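Local coordinates for protein adenylate kinase (Thermus thermophilus, PDB 3CM0) that probably catalyses the reversible transfer of the terminal phosphate of ATP to AMP, giving two ADP and so balancing the adenine nucleotide pools of the cell, at residues Q20-L24 against P173-Y177; L28-L33 against A77-D83; L69-R73 against A94-L98. All coordinates share one frame; numbering follows the deposited sequence.

Interaction 1. Residues Q20-L24 against P173-Y177; sequences QASRL and PDEVY
Q20-L24 and P173-Y177 are helical segments whose axes approach to 11.0 Å at a signed crossing angle of -69°, so long side chains span the gap between helix 17-28, which begins in the predicted ATP-binding P-loop, and the C-terminal helix 173-184. Y177 has the largest area covered by the other segment, and its side chain points across the gap. The guanidinium of R23 lies flat on one face of its ring, planes 19° apart and centres 4.0 Å apart: an off-centre cation-pi stack that places R23 NE over the middle of the ring. R23 CG adds a CH-pi contact. With CG anti to the backbone N (chi1 171°) and an extended chain, R23 runs on to D174, where NH1 (2.7 Å) and NH2 (2.9 Å) both grip OD1. L24 CD1 packs near Y177 OH, which is hydrogen-bonded to E27. At the ring edge Q20 OE1 comes near Y177 CD1, while Q20 NE2 donates to P173 O at 3.1 Å, on a lone pair. A methionine in place of R23 would probably leave D174 without its cationic mate and the Y177 ring without the cation stacked on it. Since R23 NE also forms a salt bridge with E27, two carboxylates share the guanidinium, which would be expected to offset its charge and fix its rotation over the ring.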
loop_
_atom_site.group_PDB
_atom_site.type_symbol
_atom_site.label_atom_id
_atom_site.label_comp_id
_atom_site.label_asym_id
_atom_site.label_seq_id
_atom_site.Cartn_x
_atom_site.Cartn_y
_atom_site.Cartn_z
ATOM N N GLN A 20 2.788 -1.892 9.950
ATOM C CA GLN A 20 3.951 -1.007 10.099
ATOM C C GLN A 20 3.596 0.390 9.517
ATOM O O GLN A 20 4.019 1.411 10.040
ATOM C CB GLN A 20 5.181 -1.546 9.335
ATOM C CG GLN A 20 5.769 -2.850 9.900
ATOM C CD GLN A 20 6.349 -2.642 11.288
ATOM O OE1 GLN A 20 6.542 -1.508 11.718
ATOM N NE2 GLN A 20 6.629 -3.737 11.996
ATOM N N ALA A 21 2.871 0.409 8.405
ATOM C CA ALA A 21 2.453 1.694 7.814
ATOM C C ALA A 21 1.593 2.430 8.844
ATOM O O ALA A 21 1.710 3.632 9.023
ATOM C CB ALA A 21 1.643 1.432 6.560
ATOM N N SER A 22 0.695 1.693 9.492
ATOM C CA SER A 22 -0.188 2.307 10.484
ATOM C C SER A 22 0.574 2.842 11.680
ATOM O O SER A 22 0.227 3.888 12.249
ATOM C CB SER A 22 -1.239 1.301 10.930
ATOM O OG SER A 22 -2.186 1.100 9.901
ATOM N N ARG A 23 1.627 2.138 12.077
ATOM C CA ARG A 23 2.411 2.607 13.200
ATOM C C ARG A 23 3.261 3.821 12.855
ATOM O O ARG A 23 3.379 4.751 13.651
ATOM C CB ARG A 23 3.292 1.492 13.753
ATOM C CG ARG A 23 4.287 1.990 14.799
ATOM C CD ARG A 23 4.837 0.808 15.560
ATOM N NE ARG A 23 5.871 1.197 16.506
ATOM C CZ ARG A 23 6.658 0.323 17.132
ATOM N NH1 ARG A 23 6.516 -0.974 16.912
ATOM N NH2 ARG A 23 7.602 0.749 17.953
ATOM N N LEU A 24 3.854 3.829 11.663
ATOM C CA LEU A 24 4.665 4.973 11.271
ATOM C C LEU A 24 3.734 6.197 11.162
ATOM O O LEU A 24 4.131 7.333 11.495
ATOM C CB LEU A 24 5.308 4.713 9.893
ATOM C CG LEU A 24 6.260 5.811 9.410
ATOM C CD1 LEU A 24 7.451 5.899 10.322
ATOM C CD2 LEU A 24 6.698 5.494 7.943
ATOM N N PRO A 173 7.866 -6.842 15.676
ATOM C CA PRO A 173 7.346 -5.622 15.048
ATOM C C PRO A 173 8.272 -4.454 15.342
ATOM O O PRO A 173 8.541 -3.606 14.485
ATOM C CB PRO A 173 5.983 -5.453 15.720
ATOM C CG PRO A 173 5.526 -6.873 15.852
ATOM C CD PRO A 173 6.792 -7.566 16.383
ATOM N N ASP A 174 8.767 -4.402 16.571
ATOM C CA ASP A 174 9.659 -3.334 16.957
ATOM C C ASP A 174 10.959 -3.355 16.162
ATOM O O ASP A 174 11.488 -2.291 15.815
ATOM C CB ASP A 174 9.988 -3.388 18.465
ATOM C CG ASP A 174 8.856 -2.855 19.340
ATOM O OD1 ASP A 174 8.127 -1.937 18.905
ATOM O OD2 ASP A 174 8.705 -3.355 20.478
ATOM N N GLU A 175 11.507 -4.545 15.914
ATOM C CA GLU A 175 12.748 -4.636 15.139
ATOM C C GLU A 175 12.529 -4.206 13.685
ATOM O O GLU A 175 13.347 -3.492 13.114
ATOM C CB GLU A 175 13.294 -6.063 15.132
ATOM C CG GLU A 175 13.576 -6.574 16.560
ATOM C CD GLU A 175 14.072 -8.015 16.596
ATOM O OE1 GLU A 175 13.429 -8.911 16.017
ATOM O OE2 GLU A 175 15.119 -8.253 17.236
ATOM N N VAL A 176 11.446 -4.671 13.095
ATOM C CA VAL A 176 11.167 -4.309 11.695
ATOM C C VAL A 176 10.894 -2.793 11.615
ATOM O O VAL A 176 11.382 -2.082 10.712
ATOM C CB VAL A 176 9.961 -5.105 11.190
ATOM C CG1 VAL A 176 9.593 -4.644 9.741
ATOM C CG2 VAL A 176 10.316 -6.605 11.184
ATOM N N TYR A 177 10.138 -2.281 12.583
ATOM C CA TYR A 177 9.848 -0.844 12.619
ATOM C C TYR A 177 11.130 -0.012 12.681
ATOM O O TYR A 177 11.287 1.008 11.981
ATOM C CB TYR A 177 8.966 -0.539 13.821
ATOM C CG TYR A 177 8.485 0.889 13.870
ATOM C CD1 TYR A 177 7.603 1.379 12.894
ATOM C CD2 TYR A 177 8.902 1.748 14.878
ATOM C CE1 TYR A 177 7.152 2.690 12.933
ATOM C CE2 TYR A 177 8.447 3.080 14.923
ATOM C CZ TYR A 177 7.574 3.533 13.949
ATOM O OH TYR A 177 7.110 4.832 13.986
#

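Interaction 2. Residues L28-L33 against A77-D83; sequences LGFKKL and AERVIFD
The F30 ring carries R79 CB over one face, a CH-pi contact with CB 3.9 Å from the ring centroid, while V80 C lies in plane at its edge. F30 CB meets I81 CD1 at 3.5 Å, the two side chains crossing at about a right angle. The second ring, F82, has V80 CG2 over one face, offset toward the rim, and L33 CD1 reaches it obliquely. L33 and F82 lie side by side and point the same way. V80 CG2 is also pressed against L33, 3.3 Å from L33 CD1, closer than usual for two carbons; chi1 of 59° sets V80 CG1 between the backbone N and the carbonyl carbon and leaves CG2 to face the leucine.

The segments contain two neighbouring parallel strands, 31-33 at the edge of the five-stranded sheet and 79-83 next to it, in the CORE domain of a P-loop kinase, with F30 just before the first. K31 pairs with V80 and K32 with I81. The ladder runs K31 N to R79 O (2.8 Å), I81 N to K31 O (2.9 Å) and L33 N to I81 O (2.9 Å).

Past the ladder, K32 NZ forms a salt bridge with D83 OD2 at 3.0 Å, on the anti lone pair. K32 reaches it by an extended chain that bends at its last torsion (chi4 -70°). D83 OD1 is paired with K17, predicted to bind ATP. One water accepts from K32 NZ and donates to L33 O and D83 O; another accepts from D83 N and donates to L33 O, at 2.6 Å.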
loop_
_atom_site.group_PDB
_atom_site.type_symbol
_atom_site.label_atom_id
_atom_site.label_comp_id
_atom_site.label_asym_id
_atom_site.label_seq_id
_atom_site.Cartn_x
_atom_site.Cartn_y
_atom_site.Cartn_z
ATOM N N LEU A 28 4.522 9.449 13.547
ATOM C CA LEU A 28 5.124 10.652 12.985
ATOM C C LEU A 28 4.178 11.685 12.361
ATOM O O LEU A 28 4.640 12.700 11.816
ATOM C CB LEU A 28 6.207 10.266 11.968
ATOM C CG LEU A 28 7.361 9.430 12.518
ATOM C CD1 LEU A 28 8.430 9.360 11.458
ATOM C CD2 LEU A 28 7.938 10.040 13.789
ATOM N N GLY A 29 2.889 11.425 12.440
ATOM C CA GLY A 29 1.907 12.355 11.911
ATOM C C GLY A 29 1.657 12.290 10.412
ATOM O O GLY A 29 1.434 13.316 9.777
ATOM N N PHE A 30 1.733 11.094 9.832
ATOM C CA PHE A 30 1.452 10.946 8.396
ATOM C C PHE A 30 -0.002 10.528 8.291
ATOM O O PHE A 30 -0.492 9.771 9.136
ATOM C CB PHE A 30 2.290 9.813 7.752
ATOM C CG PHE A 30 3.720 10.164 7.500
ATOM C CD1 PHE A 30 4.164 10.433 6.198
ATOM C CD2 PHE A 30 4.637 10.239 8.547
ATOM C CE1 PHE A 30 5.495 10.758 5.937
ATOM C CE2 PHE A 30 5.979 10.567 8.307
ATOM C CZ PHE A 30 6.412 10.834 6.992
ATOM N N LYS A 31 -0.694 11.014 7.263
ATOM C CA LYS A 31 -2.055 10.588 7.016
ATOM C C LYS A 31 -1.963 9.359 6.100
ATOM O O LYS A 31 -1.424 9.447 4.966
ATOM C CB LYS A 31 -2.859 11.688 6.312
ATOM C CG LYS A 31 -4.294 11.271 6.035
ATOM C CD LYS A 31 -5.219 12.464 5.777
ATOM C CE LYS A 31 -4.828 13.245 4.546
ATOM N NZ LYS A 31 -5.817 14.322 4.244
ATOM N N LYS A 32 -2.466 8.222 6.589
ATOM C CA LYS A 32 -2.467 6.976 5.827
ATOM C C LYS A 32 -3.699 6.969 4.938
ATOM O O LYS A 32 -4.832 6.904 5.404
ATOM C CB LYS A 32 -2.487 5.775 6.788
ATOM C CG LYS A 32 -2.404 4.404 6.145
ATOM C CD LYS A 32 -2.158 3.357 7.246
ATOM C CE LYS A 32 -2.030 1.922 6.744
ATOM N NZ LYS A 32 -3.300 1.334 6.237
ATOM N N LEU A 33 -3.478 7.038 3.637
ATOM C CA LEU A 33 -4.576 7.086 2.706
ATOM C C LEU A 33 -5.091 5.724 2.251
ATOM O O LEU A 33 -4.340 4.763 2.108
ATOM C CB LEU A 33 -4.166 7.892 1.472
ATOM C CG LEU A 33 -3.577 9.278 1.708
ATOM C CD1 LEU A 33 -3.431 9.977 0.369
ATOM C CD2 LEU A 33 -4.466 10.073 2.650
ATOM N N ALA A 77 -1.672 15.964 2.019
ATOM C CA ALA A 77 -1.328 16.706 3.208
ATOM C C ALA A 77 0.188 16.756 3.239
ATOM O O ALA A 77 0.862 16.140 2.414
ATOM C CB ALA A 77 -1.853 15.996 4.419
ATOM N N GLU A 78 0.710 17.505 4.193
ATOM C CA GLU A 78 2.134 17.680 4.337
ATOM C C GLU A 78 2.808 16.315 4.458
ATOM O O GLU A 78 3.916 16.131 3.963
ATOM C CB GLU A 78 2.454 18.499 5.588
ATOM C CG GLU A 78 1.803 19.873 5.645
ATOM C CD GLU A 78 1.820 20.457 7.050
ATOM O OE1 GLU A 78 2.911 20.830 7.537
ATOM O OE2 GLU A 78 0.733 20.528 7.671
ATOM N N ARG A 79 2.133 15.362 5.094
ATOM C CA ARG A 79 2.760 14.027 5.292
ATOM C C ARG A 79 1.747 12.932 5.013
ATOM O O ARG A 79 0.735 12.815 5.713
ATOM C CB ARG A 79 3.259 13.894 6.731
ATOM C CG ARG A 79 4.223 14.967 7.141
ATOM C CD ARG A 79 4.678 14.684 8.577
ATOM N NE ARG A 79 5.590 15.715 9.067
ATOM C CZ ARG A 79 5.734 16.020 10.352
ATOM N NH1 ARG A 79 5.026 15.373 11.273
ATOM N NH2 ARG A 79 6.568 16.982 10.722
ATOM N N VAL A 80 2.047 12.102 4.001
ATOM C CA VAL A 80 1.120 11.072 3.591
ATOM C C VAL A 80 1.818 9.717 3.406
ATOM O O VAL A 80 2.987 9.678 2.970
ATOM C CB VAL A 80 0.474 11.478 2.220
ATOM C CG1 VAL A 80 1.595 11.670 1.155
ATOM C CG2 VAL A 80 -0.525 10.446 1.760
ATOM N N ILE A 81 1.060 8.664 3.705
ATOM C CA ILE A 81 1.476 7.254 3.546
ATOM C C ILE A 81 0.487 6.536 2.644
ATOM O O ILE A 81 -0.743 6.708 2.734
ATOM C CB ILE A 81 1.584 6.549 4.935
ATOM C CG1 ILE A 81 2.872 7.036 5.625
ATOM C CG2 ILE A 81 1.564 5.057 4.783
ATOM C CD1 ILE A 81 3.085 6.431 7.047
ATOM N N PHE A 82 1.051 5.761 1.707
ATOM C CA PHE A 82 0.284 4.958 0.794
ATOM C C PHE A 82 0.549 3.511 1.163
ATOM O O PHE A 82 1.694 3.127 1.293
ATOM C CB PHE A 82 0.748 5.217 -0.643
ATOM C CG PHE A 82 0.408 6.626 -1.115
ATOM C CD1 PHE A 82 -0.853 6.897 -1.634
ATOM C CD2 PHE A 82 1.350 7.648 -1.024
ATOM C CE1 PHE A 82 -1.177 8.179 -2.069
ATOM C CE2 PHE A 82 1.034 8.954 -1.458
ATOM C CZ PHE A 82 -0.232 9.205 -1.985
ATOM N N ASP A 83 -0.513 2.731 1.312
ATOM C CA ASP A 83 -0.399 1.320 1.675
ATOM C C ASP A 83 -1.520 0.678 0.840
ATOM O O ASP A 83 -2.694 0.883 1.111
ATOM C CB ASP A 83 -0.656 1.208 3.187
ATOM C CG ASP A 83 -0.780 -0.213 3.666
ATOM O OD1 ASP A 83 -0.088 -1.089 3.108
ATOM O OD2 ASP A 83 -1.564 -0.436 4.612
HETATM O O HOH W 1 -4.115 2.449 3.431
HETATM O O HOH W 2 -2.922 3.812 0.097
#

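Interaction 3. Residues L69-R73 against A94-L98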
loop_
_atom_site.group_PDB
_atom_site.type_symbol
_atom_site.label_atom_id
_atom_site.label_comp_id
_atom_site.label_asym_id
_atom_site.label_seq_id
_atom_site.Cartn_x
_atom_site.Cartn_y
_atom_site.Cartn_z
ATOM N N LEU A 69 -6.731 9.449 -8.624
ATOM C CA LEU A 69 -5.678 10.444 -8.446
ATOM C C LEU A 69 -6.277 11.793 -8.001
ATOM O O LEU A 69 -5.655 12.504 -7.242
ATOM C CB LEU A 69 -4.869 10.613 -9.737
ATOM C CG LEU A 69 -3.686 9.622 -9.932
ATOM C CD1 LEU A 69 -2.599 9.981 -8.977
ATOM C CD2 LEU A 69 -4.136 8.170 -9.714
ATOM N N GLU A 70 -7.472 12.132 -8.488
ATOM C CA GLU A 70 -8.137 13.367 -8.048
ATOM C C GLU A 70 -8.397 13.304 -6.525
ATOM O O GLU A 70 -8.146 14.278 -5.789
ATOM C CB GLU A 70 -9.466 13.550 -8.792
ATOM C CG GLU A 70 -10.369 14.678 -8.166
ATOM C CD GLU A 70 -9.729 16.039 -8.261
ATOM O OE1 GLU A 70 -8.988 16.259 -9.243
ATOM O OE2 GLU A 70 -9.975 16.907 -7.387
ATOM N N LEU A 71 -8.901 12.160 -6.055
ATOM C CA LEU A 71 -9.159 11.990 -4.623
ATOM C C LEU A 71 -7.882 12.076 -3.812
ATOM O O LEU A 71 -7.883 12.603 -2.714
ATOM C CB LEU A 71 -9.844 10.657 -4.345
ATOM C CG LEU A 71 -11.298 10.572 -4.802
ATOM C CD1 LEU A 71 -11.867 9.194 -4.508
ATOM C CD2 LEU A 71 -12.117 11.659 -4.101
ATOM N N ILE A 72 -6.790 11.509 -4.330
ATOM C CA ILE A 72 -5.535 11.609 -3.610
ATOM C C ILE A 72 -5.083 13.087 -3.555
ATOM O O ILE A 72 -4.594 13.574 -2.507
ATOM C CB ILE A 72 -4.452 10.732 -4.296
ATOM C CG1 ILE A 72 -4.817 9.256 -4.114
ATOM C CG2 ILE A 72 -3.062 11.039 -3.694
ATOM C CD1 ILE A 72 -3.919 8.289 -4.954
ATOM N N ARG A 73 -5.251 13.817 -4.653
ATOM C CA ARG A 73 -4.849 15.237 -4.630
ATOM C C ARG A 73 -5.697 15.976 -3.565
ATOM O O ARG A 73 -5.186 16.803 -2.783
ATOM C CB ARG A 73 -5.042 15.872 -6.029
ATOM C CG ARG A 73 -4.580 17.376 -6.129
ATOM C CD ARG A 73 -4.401 17.877 -7.588
ATOM N NE ARG A 73 -5.611 17.855 -8.410
ATOM C CZ ARG A 73 -5.618 18.028 -9.732
ATOM N NH1 ARG A 73 -4.481 18.233 -10.380
ATOM N NH2 ARG A 73 -6.759 17.992 -10.408
ATOM N N ALA A 94 1.426 8.163 -12.625
ATOM C CA ALA A 94 0.517 9.278 -12.342
ATOM C C ALA A 94 0.786 9.835 -10.946
ATOM O O ALA A 94 0.767 11.045 -10.734
ATOM C CB ALA A 94 -0.917 8.808 -12.459
ATOM N N LEU A 95 1.049 8.953 -9.978
ATOM C CA LEU A 95 1.318 9.433 -8.627
ATOM C C LEU A 95 2.601 10.219 -8.587
ATOM O O LEU A 95 2.702 11.233 -7.891
ATOM C CB LEU A 95 1.382 8.246 -7.642
ATOM C CG LEU A 95 1.750 8.571 -6.193
ATOM C CD1 LEU A 95 0.655 9.562 -5.640
ATOM C CD2 LEU A 95 1.790 7.294 -5.313
ATOM N N ASP A 96 3.624 9.789 -9.329
ATOM C CA ASP A 96 4.872 10.543 -9.303
ATOM C C ASP A 96 4.665 11.953 -9.854
ATOM O O ASP A 96 5.261 12.926 -9.361
ATOM C CB ASP A 96 5.954 9.841 -10.126
ATOM C CG ASP A 96 6.827 8.885 -9.283
ATOM O OD1 ASP A 96 6.624 8.737 -8.046
ATOM O OD2 ASP A 96 7.728 8.272 -9.892
ATOM N N ARG A 97 3.855 12.069 -10.885
ATOM C CA ARG A 97 3.564 13.400 -11.435
ATOM C C ARG A 97 2.844 14.270 -10.388
ATOM O O ARG A 97 3.161 15.459 -10.206
ATOM C CB ARG A 97 2.703 13.264 -12.688
ATOM C CG ARG A 97 3.411 12.501 -13.834
ATOM C CD ARG A 97 2.662 12.724 -15.150
ATOM N NE ARG A 97 1.407 11.971 -15.190
ATOM C CZ ARG A 97 1.301 10.705 -15.594
ATOM N NH1 ARG A 97 2.379 10.041 -15.997
ATOM N NH2 ARG A 97 0.116 10.106 -15.600
ATOM N N LEU A 98 1.871 13.676 -9.705
ATOM C CA LEU A 98 1.124 14.382 -8.653
ATOM C C LEU A 98 2.054 14.811 -7.511
ATOM O O LEU A 98 1.938 15.910 -6.994
ATOM C CB LEU A 98 0.002 13.465 -8.102
ATOM C CG LEU A 98 -0.765 14.081 -6.932
ATOM C CD1 LEU A 98 -1.323 15.426 -7.412
ATOM C CD2 LEU A 98 -1.889 13.179 -6.498
#
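Two helices of the CORE domain of this P-loop kinase pack side by side on the face of the sheet that carries F82: helix 65-75 leads into strand 79-83, and helix 89-101 comes after that strand in the chain. Their segments run nearly side by side, with an angle of 29° between directions and an axis separation of 10.8 Å. That spacing leaves room for a layer of aliphatic side chains, and no hydrogen bond crosses between the segments.

L98 contributes the largest share of the covered surface. Its CG stands anti to the backbone N (chi1 176°), which sends both methyls across the gap to the neighbouring residues I72 and R73. CD2 approaches I72 CG2 at 3.7 Å and the backbone N of R73 at 3.9 Å, whereas CD1 lies on the aliphatic stem of R73, 3.9 Å from R73 CD. The side chain of L98 crosses those of I72 and R73 obliquely. One turn earlier, L69 covers the small A94: L69 CG is 3.8 Å from A94 CB, and L69 CD1 reaches the backbone N of L95 at 3.9 Å. L95 CD1 touches I72 CG2 more loosely, at 4.4 Å.

The R73 side chain meets L98 through its carbons CB, CG and CD. The bend at chi3 (62°) turns its guanidinium back to its own helix, where NH2 forms a salt bridge with E70 OE1 at 3.1 Å, using the syn lone pair.

On the inner side, I72 and L95 both rest on F82 of strand 79-83, while L69 and I72 touch F85, a predicted AMP-binding residue. L98 also packs on L76, just beyond helix 65-75, and D96 is hydrogen-bonded to Y157 of helix 137-160.

How the interactions relate
Strand 79-83 connects all three contacts. Interaction 2 pairs it with strand 31-33; I81 then meets A21 and L24 of interaction 1 on one face, whereas F82 meets I72 and L95 of interaction 3 on the other. Interactions 1 and 3 do not touch; they lie on opposite sides of the chain's centre, nearest atoms about 13 Å apart. All three are partly buried, but the chemistry differs: a salt bridge, a cation-pi stack and an amide hydrogen bond between the helices of interaction 1, a backbone ladder with a charged end bridged by two waters in interaction 2, aliphatic contacts alone in interaction 3. K32 packs against A21 and S22, bringing the salt bridge of interaction 2 beside helix 17-28.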